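Long-range contacts in AlyGC (Glaciecola chathamensis, PDB 5GKD), which cleaves the polysaccharide alginate as a calcium-containing lyase of polysaccharide lyase family 6, probably by beta-elimination: residues E576-Q581 with Y606-N611; V639-I644 with V667-T672; N676-I681 with E700-P705; I682-V687 with V706-F711; W693-V698 with T719-T724. All coordinates share one frame; numbering follows the deposited sequence.

Interaction 1: residues E576-Q581 with Y606-N611; sequences EVQDSQ and YLTIEN
Strand residues 576-578 run beside 606-610 in parallel, their axes 4.7 Å apart and 7° from parallel, as in successive coils of a parallel beta-helix. Val577 bonds across with both its backbone groups: its N donates to Thr608 O at 2.7 Å, and its O accepts from Glu610 N at 2.9 Å. Asp579 N carries the series on to Glu610 O (3.1 Å), at a point where Asp579 and Asn611 both adopt positive phi and turn the two coils alike. On the face bearing Glu576, Gln578, Thr608 and Glu610, the Gln578 amide joins two carboxylates. Its NE2 donates a hydrogen bond to Glu610 OE1 at 2.8 Å, nearly straight, in the amide plane and on the oxygen's anti lone pair. A bend at chi2 (-69°) also lets NE2 donate a hydrogen bond to Glu576 OE1 (3.1 Å) from above that carboxylate plane, which probably eases the repulsion between the two acids. On the other face, Val577 CB lies alongside Ile609 CG1 at 3.9 Å, and both side chains rest on Phe590 of strand 590-592, across the coil interior. Strand 543-548 flanks the pair beside Glu576; strand 637-641 flanks it beside Thr608, which touches Val639.

Interaction 2: residues V639-I644 with V667-T672; sequences VMNNNI and VNKMTT
Thr671 leans over one face of the Asn641 amide, its CG2 3.9 Å from Asn641 CG, while Asn641 OD1 presses against Thr671 CB at 3.0 Å, a tight contact. Lys669 crosses the same amide at about a right angle: with CG anti to the backbone N (chi1 176°) and the chain extended through CD, it carries its ammonium past the amide nitrogen. Asn641 ND2 and Lys669 NZ are 3.5 Å apart but are both donors; ND2 gives a hydrogen bond to Glu610 OE2 in the preceding coil instead. One residue on, the Asn642 amide lies beside Thr672, pointing the same way, with OD1 3.3 Å from Thr672 CG2. Beneath these groups the parallel backbones are joined by Met640 N to Lys669 O (2.8 Å), Thr671 N to Met640 O (3.0 Å) and Asn642 N to Thr671 O (2.9 Å). Asn642 and Thr672, both with positive phi, bend the two coils together, and a water donates to Thr672 O and weakly to Asn643 O. On the opposite face of the strands Met640 CB packs on Met670 CG at 4.1 Å, inside the beta-helix, where Met670 also touches Phe683 of strand 681-685. Strand 606-610 borders the pair next to Val639, and strand 691-700 borders it next to Lys669.

Interaction 3: residues N676-I681 with E700-P705; sequences NNSAPI and EGTPEP
Asn677 and Ser678 meet Glu700 and Thr702 in a contact between two stacked loops, which lead from strands 667-676 and 691-700 into strands 681-685 and 706-709. Asn677 N donates to Glu700 O at 2.8 Å, the one backbone-to-backbone hydrogen bond between the two segments. Thr702 then takes over with its side chain: with OG1 beside its own backbone N (chi1 -59°), the hydroxyl accepts a bent bond from Ser678 N (3.1 Å, 139°) and bonds to Phe675 O as well. Such stacking of like turns, coil upon coil, is characteristic of a parallel beta-helix. Gly701 has positive phi, and a side chain on it would collide with Asn677 OD1. Two waters also bridge the loops, one donating to Ser678 O and Gly701 O, the other accepting from Ile681 N and donating to Pro703 O. The prolines supply apolar contact: Pro680 CB touches Pro703 CB at 4.0 Å, and Ile681 CB approaches Pro705 CB at 4.3 Å, with Phe699 touching both Ile681 and Pro705. Ser678 OG closes back on Asn676 O (2.8 Å), reaching it from above the carbonyl plane, and is bonded in turn by Val648 N of the preceding coil.

Interaction 4: residues I682-V687 with V706-F711; sequences IFELTV and VVRDLF
Ile682 to Leu685 and Val706 to Asp709 are the final two parallel strands on one side of the C-terminal beta-helix, their axes 4.7 Å apart and 15° from parallel. Phe683 N donates to Val706 O (2.8 Å) and Phe683 O accepts from Arg708 N (2.9 Å); Leu685 likewise donates from N to Arg708 O and accepts at O from Leu710 N. Towards the interior, Leu685 CD1 packs on Val707 CG1 at 4.1 Å, and Phe683 reaches Met670 and Val694. On the opposite face Arg708, extended from CG to NE, lies along Glu684 and forms a salt bridge, NH1 donating to Glu684 OE2 at 2.9 Å; OE2 lies in the guanidinium plane at its edge, though the two planes are turned 44° apart. Ile682 CG2 lies over one guanidinium face, offset toward its rim, and Ile682 CD1 comes within 3.5 Å of Arg708 NH2. Beyond the strands, Asp709 OD1 accepts from Phe711 N in an Asx turn, and Val687 CG1 makes a CH-pi contact over the less well ordered Phe711 ring, 3.8 Å from its centroid. A glutamine in place of Glu684 would probably leave the Arg708 charge without its mate and weaken the grip that holds the guanidinium over Ile682. Because Glu684 OE1 is also bonded to His663 ND1, each carboxylate oxygen has a partner, and this setting probably favours the ionised acid.

Interaction 5: residues W693-V698 with T719-T724; sequences WVTGNV and TISGNT
Thr719, Val694 and Asn723 lose the most surface here, each to a different kind of partner. Thr719 sits against the indole of Trp693, which crosses it obliquely: Thr719 CB is 3.4 Å from Trp693 CD1. Its carbonyl is the first backbone tie, Thr719 O accepting from Val694 N at 2.9 Å. Val694 lies side by side with Ile720, CB to CG1 3.8 Å, both turned to the face away from Trp693, where Val694 also touches Met670 of strand 667-676. Val694 O is gripped twice, by Ser721 N (3.2 Å) and by Asn723 ND2 (2.9 Å), which arrive from opposite faces of the carbonyl plane. Residues 693-695 and 719-721 run parallel, 9° apart, as neighbouring coils at the C-terminal end of the beta-helix. Gly696 and Gly722, each with positive phi, take both coils round the same bend, and inside it the Asn697 and Asn723 side chains lie alongside each other, as in the asparagine stacks of pectate-lyase-like helices. Asn723 OD1 accepts from Asn697 N in its carbonyl plane (2.7 Å) and from Asn697 ND2, tilted from that plane, at 3.1 Å. With CG beside the backbone N (chi1 -61°), the amide of Asn723 reaches across. A leucine here has neither amide atom, and would probably leave Asn697 N and ND2 short of this acceptor and Val694 O held by Ser721 N alone among the donors of the two segments. Asn697 passes the stack on, its OD1 bonded to Asn673 ND2 and its ND2 also to Met670 O, while its own O receives Thr724 N at 3.0 Å.

Overall arrangement
Interactions 1, 2 and 5 follow one another along one side of the C-terminal beta-helix: centres of 1 and 2, and of 2 and 5, are each about 10 Å apart, joined by probable hydrogen bonds Leu607 O to Val639 N and Asn668 O to Trp693 N. Interaction 3 pairs the loops that follow these strands, passing into interaction 4 where Ile681 O meets Val706 N (2.8 Å). Interaction 4 lies across the interior from interactions 2 and 5, with Phe683 CZ 3.3 Å from Met670 CE and 3.7 Å from Val694 CG2. The calcium bound by Asn180, Glu183, Glu212 and Glu214 lies about 13 Å from the Val687 side chain of interaction 4, too far for direct contact.

Interaction 1: residues E576-Q581 with Y606-N611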
# COMPACT_ATOMS: atom_id res chain seq x y z
N GLU A 576 6.60 -21.79 4.41
CA GLU A 576 7.38 -23.02 4.49
C GLU A 576 7.61 -23.61 3.10
O GLU A 576 6.65 -23.87 2.37
CB GLU A 576 6.70 -24.05 5.38
CG GLU A 576 7.71 -24.92 6.09
CD GLU A 576 7.21 -26.29 6.39
OE1 GLU A 576 7.88 -26.99 7.18
OE2 GLU A 576 6.15 -26.67 5.83
N VAL A 577 8.87 -23.83 2.75
CA VAL A 577 9.28 -24.40 1.48
C VAL A 577 10.06 -25.67 1.76
O VAL A 577 11.09 -25.64 2.44
CB VAL A 577 10.13 -23.41 0.66
CG1 VAL A 577 10.54 -24.04 -0.65
CG2 VAL A 577 9.35 -22.11 0.42
N GLN A 578 9.58 -26.80 1.23
CA GLN A 578 10.21 -28.11 1.40
C GLN A 578 10.37 -28.78 0.05
O GLN A 578 9.43 -28.80 -0.75
CB GLN A 578 9.39 -29.03 2.32
CG GLN A 578 9.19 -28.54 3.73
CD GLN A 578 10.46 -28.55 4.54
OE1 GLN A 578 11.44 -29.21 4.18
NE2 GLN A 578 10.47 -27.83 5.65
N ASP A 579 11.56 -29.33 -0.21
CA ASP A 579 11.78 -30.25 -1.33
C ASP A 579 11.29 -29.67 -2.66
O ASP A 579 10.53 -30.30 -3.39
CB ASP A 579 11.09 -31.60 -1.07
CG ASP A 579 11.42 -32.17 0.31
OD1 ASP A 579 12.61 -32.40 0.57
OD2 ASP A 579 10.51 -32.37 1.13
N SER A 580 11.72 -28.44 -2.97
CA SER A 580 11.20 -27.72 -4.12
C SER A 580 12.34 -27.13 -4.94
O SER A 580 13.44 -26.89 -4.43
CB SER A 580 10.21 -26.61 -3.69
OG SER A 580 9.05 -27.17 -3.08
N GLN A 581 12.09 -26.91 -6.23
CA GLN A 581 13.13 -26.42 -7.13
C GLN A 581 12.70 -25.12 -7.78
O GLN A 581 11.54 -24.94 -8.14
CB GLN A 581 13.46 -27.43 -8.24
CG GLN A 581 12.97 -28.85 -7.98
CD GLN A 581 13.54 -29.48 -6.74
OE1 GLN A 581 14.68 -29.28 -6.42
NE2 GLN A 581 12.75 -30.25 -6.04
N TYR A 606 7.67 -17.14 10.78
CA TYR A 606 8.57 -18.26 10.49
C TYR A 606 8.76 -18.39 8.99
O TYR A 606 7.81 -18.71 8.28
CB TYR A 606 8.02 -19.58 11.04
CG TYR A 606 7.78 -19.61 12.51
CD1 TYR A 606 8.81 -19.90 13.41
CD2 TYR A 606 6.52 -19.35 13.01
CE1 TYR A 606 8.57 -19.93 14.78
CE2 TYR A 606 6.28 -19.38 14.35
CZ TYR A 606 7.30 -19.66 15.23
OH TYR A 606 7.00 -19.67 16.56
N LEU A 607 9.98 -18.15 8.52
CA LEU A 607 10.39 -18.47 7.16
C LEU A 607 11.26 -19.72 7.21
O LEU A 607 12.33 -19.70 7.83
CB LEU A 607 11.18 -17.31 6.56
CG LEU A 607 11.24 -17.05 5.07
CD1 LEU A 607 12.60 -16.53 4.69
CD2 LEU A 607 10.83 -18.21 4.22
N THR A 608 10.82 -20.79 6.55
CA THR A 608 11.57 -22.05 6.53
C THR A 608 11.75 -22.53 5.09
O THR A 608 10.77 -22.65 4.35
CB THR A 608 10.86 -23.13 7.35
OG1 THR A 608 10.84 -22.74 8.72
CG2 THR A 608 11.61 -24.45 7.24
N ILE A 609 13.00 -22.80 4.70
CA ILE A 609 13.33 -23.37 3.39
C ILE A 609 14.29 -24.53 3.62
O ILE A 609 15.43 -24.31 4.06
CB ILE A 609 13.97 -22.35 2.44
CG1 ILE A 609 13.02 -21.20 2.13
CG2 ILE A 609 14.36 -23.00 1.13
CD1 ILE A 609 13.63 -20.16 1.22
N GLU A 610 13.86 -25.75 3.32
CA GLU A 610 14.70 -26.92 3.52
C GLU A 610 14.66 -27.84 2.30
O GLU A 610 13.65 -27.93 1.61
CB GLU A 610 14.29 -27.71 4.77
CG GLU A 610 14.49 -26.97 6.07
CD GLU A 610 13.97 -27.76 7.26
OE1 GLU A 610 12.77 -28.10 7.27
OE2 GLU A 610 14.76 -28.04 8.18
N ASN A 611 15.78 -28.53 2.06
CA ASN A 611 15.87 -29.61 1.07
C ASN A 611 15.45 -29.14 -0.31
O ASN A 611 14.83 -29.88 -1.08
CB ASN A 611 15.03 -30.82 1.49
CG ASN A 611 15.48 -31.41 2.82
OD1 ASN A 611 16.68 -31.55 3.09
ND2 ASN A 611 14.51 -31.76 3.66

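Interaction 2: residues V639-I644 with V667-T672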
# COMPACT_ATOMS: atom_id res chain seq x y z
N VAL A 639 14.98 -20.02 8.98
CA VAL A 639 15.60 -21.33 9.14
C VAL A 639 15.79 -21.91 7.75
O VAL A 639 14.80 -22.12 7.03
CB VAL A 639 14.74 -22.28 10.00
CG1 VAL A 639 15.31 -23.69 9.96
CG2 VAL A 639 14.64 -21.77 11.42
N MET A 640 17.04 -22.15 7.35
CA MET A 640 17.33 -22.68 6.02
C MET A 640 18.37 -23.78 6.12
O MET A 640 19.52 -23.52 6.49
CB MET A 640 17.80 -21.57 5.09
CG MET A 640 16.76 -20.51 4.87
SD MET A 640 17.08 -19.48 3.45
CE MET A 640 15.66 -18.36 3.57
N ASN A 641 17.98 -25.00 5.75
CA ASN A 641 18.80 -26.19 5.93
C ASN A 641 18.79 -27.04 4.68
O ASN A 641 17.74 -27.25 4.06
CB ASN A 641 18.33 -27.06 7.10
CG ASN A 641 18.24 -26.30 8.39
OD1 ASN A 641 19.08 -25.45 8.68
ND2 ASN A 641 17.22 -26.60 9.17
N ASN A 642 19.97 -27.58 4.33
CA ASN A 642 20.08 -28.67 3.38
C ASN A 642 19.64 -28.25 1.98
O ASN A 642 19.09 -29.05 1.23
CB ASN A 642 19.28 -29.90 3.85
CG ASN A 642 19.86 -30.51 5.11
OD1 ASN A 642 20.85 -31.23 5.02
ND2 ASN A 642 19.28 -30.21 6.29
N ASN A 643 19.89 -27.00 1.63
CA ASN A 643 19.56 -26.49 0.31
C ASN A 643 20.81 -26.38 -0.54
O ASN A 643 21.93 -26.29 -0.04
CB ASN A 643 18.88 -25.10 0.39
CG ASN A 643 17.70 -25.07 1.33
OD1 ASN A 643 16.62 -25.58 1.03
ND2 ASN A 643 17.90 -24.46 2.48
N ILE A 644 20.60 -26.33 -1.85
CA ILE A 644 21.65 -26.04 -2.81
C ILE A 644 21.25 -24.79 -3.55
O ILE A 644 20.19 -24.76 -4.20
CB ILE A 644 21.89 -27.21 -3.78
CG1 ILE A 644 22.40 -28.44 -3.02
CG2 ILE A 644 22.86 -26.82 -4.88
CD1 ILE A 644 21.30 -29.30 -2.44
N VAL A 667 15.77 -15.08 15.20
CA VAL A 667 16.31 -16.43 15.21
C VAL A 667 16.75 -16.77 13.79
O VAL A 667 15.93 -16.77 12.86
CB VAL A 667 15.28 -17.46 15.71
CG1 VAL A 667 15.83 -18.87 15.53
CG2 VAL A 667 14.93 -17.19 17.18
N ASN A 668 18.03 -17.07 13.62
CA ASN A 668 18.60 -17.36 12.31
C ASN A 668 19.37 -18.67 12.38
O ASN A 668 20.28 -18.81 13.20
CB ASN A 668 19.52 -16.24 11.84
CG ASN A 668 18.85 -14.90 11.86
OD1 ASN A 668 18.03 -14.61 11.01
ND2 ASN A 668 19.20 -14.06 12.83
N LYS A 669 19.00 -19.63 11.53
CA LYS A 669 19.66 -20.94 11.50
C LYS A 669 19.89 -21.33 10.05
O LYS A 669 18.93 -21.63 9.33
CB LYS A 669 18.82 -21.98 12.23
CG LYS A 669 19.37 -23.41 12.19
CD LYS A 669 18.53 -24.36 13.07
CE LYS A 669 18.67 -25.82 12.62
NZ LYS A 669 17.35 -26.56 12.67
N MET A 670 21.15 -21.34 9.61
CA MET A 670 21.52 -21.78 8.27
C MET A 670 22.51 -22.94 8.38
O MET A 670 23.63 -22.76 8.85
CB MET A 670 22.13 -20.65 7.45
CG MET A 670 21.15 -19.79 6.64
SD MET A 670 20.10 -18.73 7.63
CE MET A 670 21.27 -18.07 8.74
N THR A 671 22.10 -24.11 7.88
CA THR A 671 22.76 -25.37 8.21
C THR A 671 22.84 -26.25 6.96
O THR A 671 21.84 -26.43 6.28
CB THR A 671 21.97 -26.07 9.33
OG1 THR A 671 22.58 -25.78 10.60
CG2 THR A 671 21.85 -27.55 9.13
N THR A 672 24.04 -26.74 6.65
CA THR A 672 24.21 -27.81 5.67
C THR A 672 23.73 -27.38 4.28
O THR A 672 23.17 -28.16 3.52
CB THR A 672 23.48 -29.09 6.12
OG1 THR A 672 23.71 -29.29 7.51
CG2 THR A 672 24.01 -30.31 5.39
O HOH W 1 22.95 -29.37 0.89

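Interaction 3: residues N676-I681 with E700-P705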
# COMPACT_ATOMS: atom_id res chain seq x y z
N ASN A 676 26.85 -21.79 -4.03
CA ASN A 676 27.79 -21.92 -5.13
C ASN A 676 27.70 -20.71 -6.05
O ASN A 676 26.63 -20.42 -6.60
CB ASN A 676 27.53 -23.21 -5.92
CG ASN A 676 27.56 -24.44 -5.02
OD1 ASN A 676 28.30 -24.48 -4.05
ND2 ASN A 676 26.75 -25.43 -5.34
N ASN A 677 28.82 -20.00 -6.20
CA ASN A 677 28.95 -18.89 -7.13
C ASN A 677 27.82 -17.88 -6.95
O ASN A 677 27.05 -17.59 -7.87
CB ASN A 677 28.99 -19.41 -8.57
CG ASN A 677 30.05 -20.48 -8.76
OD1 ASN A 677 31.22 -20.28 -8.41
ND2 ASN A 677 29.65 -21.64 -9.28
N SER A 678 27.72 -17.36 -5.73
CA SER A 678 26.56 -16.56 -5.35
C SER A 678 26.99 -15.36 -4.52
O SER A 678 28.14 -15.23 -4.09
CB SER A 678 25.54 -17.40 -4.57
OG SER A 678 25.06 -18.49 -5.35
N ALA A 679 26.04 -14.46 -4.32
CA ALA A 679 26.25 -13.33 -3.44
C ALA A 679 26.21 -13.80 -1.99
O ALA A 679 25.63 -14.84 -1.68
CB ALA A 679 25.19 -12.26 -3.71
N PRO A 680 26.84 -13.07 -1.08
CA PRO A 680 26.97 -13.54 0.31
C PRO A 680 25.65 -13.47 1.08
O PRO A 680 24.66 -12.87 0.67
CB PRO A 680 27.99 -12.58 0.89
CG PRO A 680 27.80 -11.32 0.11
CD PRO A 680 27.54 -11.79 -1.28
N ILE A 681 25.66 -14.15 2.23
CA ILE A 681 24.65 -13.96 3.26
C ILE A 681 25.01 -12.70 4.05
O ILE A 681 26.17 -12.47 4.37
CB ILE A 681 24.62 -15.18 4.19
CG1 ILE A 681 24.20 -16.43 3.44
CG2 ILE A 681 23.72 -14.93 5.40
CD1 ILE A 681 24.44 -17.70 4.25
N GLU A 700 31.30 -22.02 -1.86
CA GLU A 700 32.23 -22.19 -2.97
C GLU A 700 31.99 -21.11 -4.02
O GLU A 700 30.91 -21.06 -4.63
CB GLU A 700 32.11 -23.57 -3.60
CG GLU A 700 33.02 -23.70 -4.82
CD GLU A 700 33.29 -25.14 -5.22
OE1 GLU A 700 32.94 -26.04 -4.44
OE2 GLU A 700 33.85 -25.35 -6.32
N GLY A 701 32.99 -20.28 -4.25
CA GLY A 701 32.79 -19.12 -5.09
C GLY A 701 31.81 -18.12 -4.52
O GLY A 701 31.24 -17.33 -5.27
N THR A 702 31.61 -18.13 -3.20
CA THR A 702 30.69 -17.23 -2.51
C THR A 702 31.42 -16.63 -1.31
O THR A 702 31.98 -17.38 -0.50
CB THR A 702 29.44 -17.99 -2.03
OG1 THR A 702 28.77 -18.59 -3.14
CG2 THR A 702 28.49 -17.04 -1.28
N PRO A 703 31.42 -15.31 -1.15
CA PRO A 703 32.05 -14.72 0.03
C PRO A 703 31.42 -15.26 1.31
O PRO A 703 30.26 -15.65 1.33
CB PRO A 703 31.77 -13.22 -0.13
CG PRO A 703 31.58 -13.03 -1.56
CD PRO A 703 30.91 -14.28 -2.06
N GLU A 704 32.24 -15.31 2.37
CA GLU A 704 31.82 -15.66 3.73
C GLU A 704 30.66 -14.78 4.16
O GLU A 704 30.56 -13.64 3.69
CB GLU A 704 32.96 -15.47 4.73
CG GLU A 704 34.05 -16.50 4.68
CD GLU A 704 35.37 -15.93 5.13
OE1 GLU A 704 35.38 -15.20 6.15
OE2 GLU A 704 36.38 -16.17 4.44
N PRO A 705 29.81 -15.25 5.07
CA PRO A 705 28.71 -14.41 5.57
C PRO A 705 29.21 -13.08 6.13
O PRO A 705 30.24 -13.00 6.79
CB PRO A 705 28.09 -15.28 6.67
CG PRO A 705 28.33 -16.68 6.18
CD PRO A 705 29.69 -16.64 5.53
O HOH W 2 30.52 -14.38 -5.86
O HOH W 3 27.93 -15.94 2.71

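Interaction 4: residues I682-V687 with V706-F711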
# COMPACT_ATOMS: atom_id res chain seq x y z
N ILE A 682 24.02 -11.86 4.36
CA ILE A 682 24.29 -10.63 5.09
C ILE A 682 23.33 -10.51 6.26
O ILE A 682 22.11 -10.49 6.06
CB ILE A 682 24.20 -9.37 4.21
CG1 ILE A 682 25.20 -9.44 3.05
CG2 ILE A 682 24.49 -8.13 5.05
CD1 ILE A 682 25.27 -8.17 2.23
N PHE A 683 23.88 -10.41 7.46
CA PHE A 683 23.12 -10.17 8.67
C PHE A 683 23.24 -8.71 9.06
O PHE A 683 24.34 -8.14 9.04
CB PHE A 683 23.59 -11.07 9.82
CG PHE A 683 23.36 -12.52 9.58
CD1 PHE A 683 22.12 -13.07 9.77
CD2 PHE A 683 24.39 -13.33 9.14
CE1 PHE A 683 21.90 -14.41 9.53
CE2 PHE A 683 24.18 -14.67 8.89
CZ PHE A 683 22.93 -15.21 9.08
N GLU A 684 22.11 -8.10 9.39
CA GLU A 684 22.05 -6.78 9.99
C GLU A 684 21.30 -6.97 11.32
O GLU A 684 20.07 -6.85 11.39
CB GLU A 684 21.39 -5.77 9.01
CG GLU A 684 22.20 -5.58 7.71
CD GLU A 684 21.65 -4.51 6.77
OE1 GLU A 684 20.45 -4.18 6.88
OE2 GLU A 684 22.42 -4.00 5.92
N LEU A 685 22.02 -7.33 12.35
CA LEU A 685 21.47 -7.59 13.65
C LEU A 685 21.06 -6.34 14.41
O LEU A 685 21.79 -5.41 14.43
CB LEU A 685 22.46 -8.41 14.46
CG LEU A 685 22.85 -9.72 13.83
CD1 LEU A 685 24.08 -10.29 14.48
CD2 LEU A 685 21.71 -10.71 13.78
N THR A 686 19.88 -6.35 15.00
CA THR A 686 19.36 -5.22 15.76
C THR A 686 19.29 -5.52 17.25
O THR A 686 19.99 -6.34 17.73
CB THR A 686 17.95 -4.82 15.29
OG1 THR A 686 17.05 -5.87 15.55
CG2 THR A 686 17.93 -4.51 13.82
N VAL A 687 18.42 -4.86 17.97
CA VAL A 687 18.25 -5.07 19.37
C VAL A 687 17.62 -6.43 19.71
O VAL A 687 17.20 -7.14 18.85
CB VAL A 687 17.36 -3.97 19.98
CG1 VAL A 687 17.96 -2.63 19.73
CG2 VAL A 687 15.99 -3.99 19.35
N VAL A 706 28.47 -12.01 5.82
CA VAL A 706 28.77 -10.67 6.31
C VAL A 706 27.90 -10.38 7.52
O VAL A 706 26.68 -10.52 7.45
CB VAL A 706 28.53 -9.61 5.22
CG1 VAL A 706 28.73 -8.22 5.79
CG2 VAL A 706 29.44 -9.84 4.02
N VAL A 707 28.52 -9.94 8.62
CA VAL A 707 27.78 -9.51 9.80
C VAL A 707 28.01 -8.02 9.99
O VAL A 707 29.14 -7.56 10.17
CB VAL A 707 28.19 -10.29 11.06
CG1 VAL A 707 27.50 -9.71 12.27
CG2 VAL A 707 27.81 -11.73 10.91
N ARG A 708 26.92 -7.26 9.93
CA ARG A 708 26.89 -5.85 10.28
C ARG A 708 26.11 -5.75 11.58
O ARG A 708 24.91 -6.06 11.62
CB ARG A 708 26.25 -5.03 9.16
CG ARG A 708 26.79 -5.35 7.76
CD ARG A 708 25.92 -4.74 6.64
NE ARG A 708 26.53 -4.93 5.33
CZ ARG A 708 25.90 -4.82 4.16
NH1 ARG A 708 24.60 -4.54 4.11
NH2 ARG A 708 26.57 -5.02 3.03
N ASP A 709 26.75 -5.33 12.66
CA ASP A 709 26.02 -5.20 13.91
C ASP A 709 25.67 -3.76 14.05
O ASP A 709 26.52 -2.90 14.08
CB ASP A 709 26.77 -5.72 15.13
CG ASP A 709 25.84 -6.01 16.31
OD1 ASP A 709 25.00 -5.19 16.63
OD2 ASP A 709 25.95 -7.05 16.96
N LEU A 710 24.38 -3.49 14.09
CA LEU A 710 23.92 -2.13 14.18
C LEU A 710 23.86 -1.67 15.58
O LEU A 710 23.48 -0.56 15.84
CB LEU A 710 22.54 -2.01 13.54
CG LEU A 710 22.44 -2.29 12.05
CD1 LEU A 710 21.07 -1.96 11.53
CD2 LEU A 710 23.54 -1.66 11.21
N PHE A 711 24.24 -2.53 16.49
CA PHE A 711 24.24 -2.17 17.86
C PHE A 711 25.38 -2.89 18.49
O PHE A 711 25.21 -3.86 19.22
CB PHE A 711 22.94 -2.57 18.51
CG PHE A 711 21.83 -1.61 18.28
CD1 PHE A 711 21.67 -0.51 19.08
CD2 PHE A 711 20.91 -1.83 17.29
CE1 PHE A 711 20.62 0.35 18.91
CE2 PHE A 711 19.86 -0.96 17.09
CZ PHE A 711 19.73 0.15 17.90
O HOH W 4 22.72 -6.44 17.92

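Interaction 5: residues W693-V698 with T719-T724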
# COMPACT_ATOMS: atom_id res chain seq x y z
N TRP A 693 22.98 -18.95 14.03
CA TRP A 693 23.83 -20.14 13.88
C TRP A 693 23.98 -20.45 12.39
O TRP A 693 23.01 -20.80 11.73
CB TRP A 693 23.25 -21.36 14.58
CG TRP A 693 23.43 -21.31 16.02
CD1 TRP A 693 24.57 -21.57 16.73
CD2 TRP A 693 22.43 -20.99 16.99
NE1 TRP A 693 24.35 -21.41 18.07
CE2 TRP A 693 23.03 -21.05 18.26
CE3 TRP A 693 21.07 -20.65 16.90
CZ2 TRP A 693 22.33 -20.79 19.43
CZ3 TRP A 693 20.38 -20.39 18.06
CH2 TRP A 693 21.01 -20.46 19.31
N VAL A 694 25.20 -20.33 11.88
CA VAL A 694 25.51 -20.60 10.48
C VAL A 694 26.65 -21.62 10.49
O VAL A 694 27.82 -21.24 10.60
CB VAL A 694 25.90 -19.34 9.71
CG1 VAL A 694 26.24 -19.70 8.27
CG2 VAL A 694 24.78 -18.32 9.77
N THR A 695 26.31 -22.90 10.38
CA THR A 695 27.27 -23.97 10.52
C THR A 695 27.05 -25.03 9.45
O THR A 695 25.93 -25.24 8.99
CB THR A 695 27.20 -24.63 11.91
OG1 THR A 695 25.92 -25.25 12.08
CG2 THR A 695 27.41 -23.59 13.02
N GLY A 696 28.13 -25.71 9.08
CA GLY A 696 28.04 -26.84 8.18
C GLY A 696 27.79 -26.49 6.73
O GLY A 696 27.44 -27.38 5.95
N ASN A 697 27.97 -25.24 6.33
CA ASN A 697 27.68 -24.84 4.96
C ASN A 697 28.94 -24.88 4.10
O ASN A 697 30.07 -24.83 4.59
CB ASN A 697 27.06 -23.44 4.92
CG ASN A 697 25.82 -23.32 5.82
OD1 ASN A 697 24.71 -23.64 5.40
ND2 ASN A 697 26.03 -22.87 7.07
N VAL A 698 28.74 -24.96 2.79
CA VAL A 698 29.80 -24.80 1.81
C VAL A 698 29.59 -23.48 1.09
O VAL A 698 28.54 -23.26 0.47
CB VAL A 698 29.85 -25.97 0.81
CG1 VAL A 698 30.87 -25.68 -0.25
CG2 VAL A 698 30.15 -27.28 1.53
N THR A 719 26.99 -17.40 16.15
CA THR A 719 27.90 -18.52 15.93
C THR A 719 27.97 -18.78 14.43
O THR A 719 27.00 -19.27 13.84
CB THR A 719 27.41 -19.76 16.67
OG1 THR A 719 27.48 -19.55 18.08
CG2 THR A 719 28.24 -21.00 16.30
N ILE A 720 29.10 -18.46 13.82
CA ILE A 720 29.33 -18.71 12.40
C ILE A 720 30.64 -19.47 12.29
O ILE A 720 31.72 -18.88 12.39
CB ILE A 720 29.36 -17.42 11.57
CG1 ILE A 720 27.98 -16.75 11.57
CG2 ILE A 720 29.77 -17.71 10.14
CD1 ILE A 720 27.95 -15.35 10.98
N SER A 721 30.56 -20.79 12.13
CA SER A 721 31.76 -21.61 12.12
C SER A 721 31.44 -22.97 11.52
O SER A 721 30.28 -23.33 11.33
CB SER A 721 32.32 -21.78 13.53
OG SER A 721 31.38 -22.49 14.31
N GLY A 722 32.50 -23.73 11.27
CA GLY A 722 32.32 -25.06 10.71
C GLY A 722 31.90 -25.04 9.27
O GLY A 722 31.27 -25.99 8.79
N ASN A 723 32.24 -23.98 8.55
CA ASN A 723 31.89 -23.82 7.15
C ASN A 723 33.14 -23.94 6.28
O ASN A 723 34.22 -23.46 6.66
CB ASN A 723 31.22 -22.47 6.90
CG ASN A 723 29.93 -22.32 7.68
OD1 ASN A 723 29.03 -23.15 7.57
ND2 ASN A 723 29.86 -21.28 8.48
N THR A 724 32.98 -24.55 5.11
CA THR A 724 34.02 -24.64 4.11
C THR A 724 33.91 -23.45 3.16
O THR A 724 32.89 -23.28 2.50
CB THR A 724 33.91 -25.95 3.34
OG1 THR A 724 33.59 -27.01 4.23
CG2 THR A 724 35.20 -26.25 2.58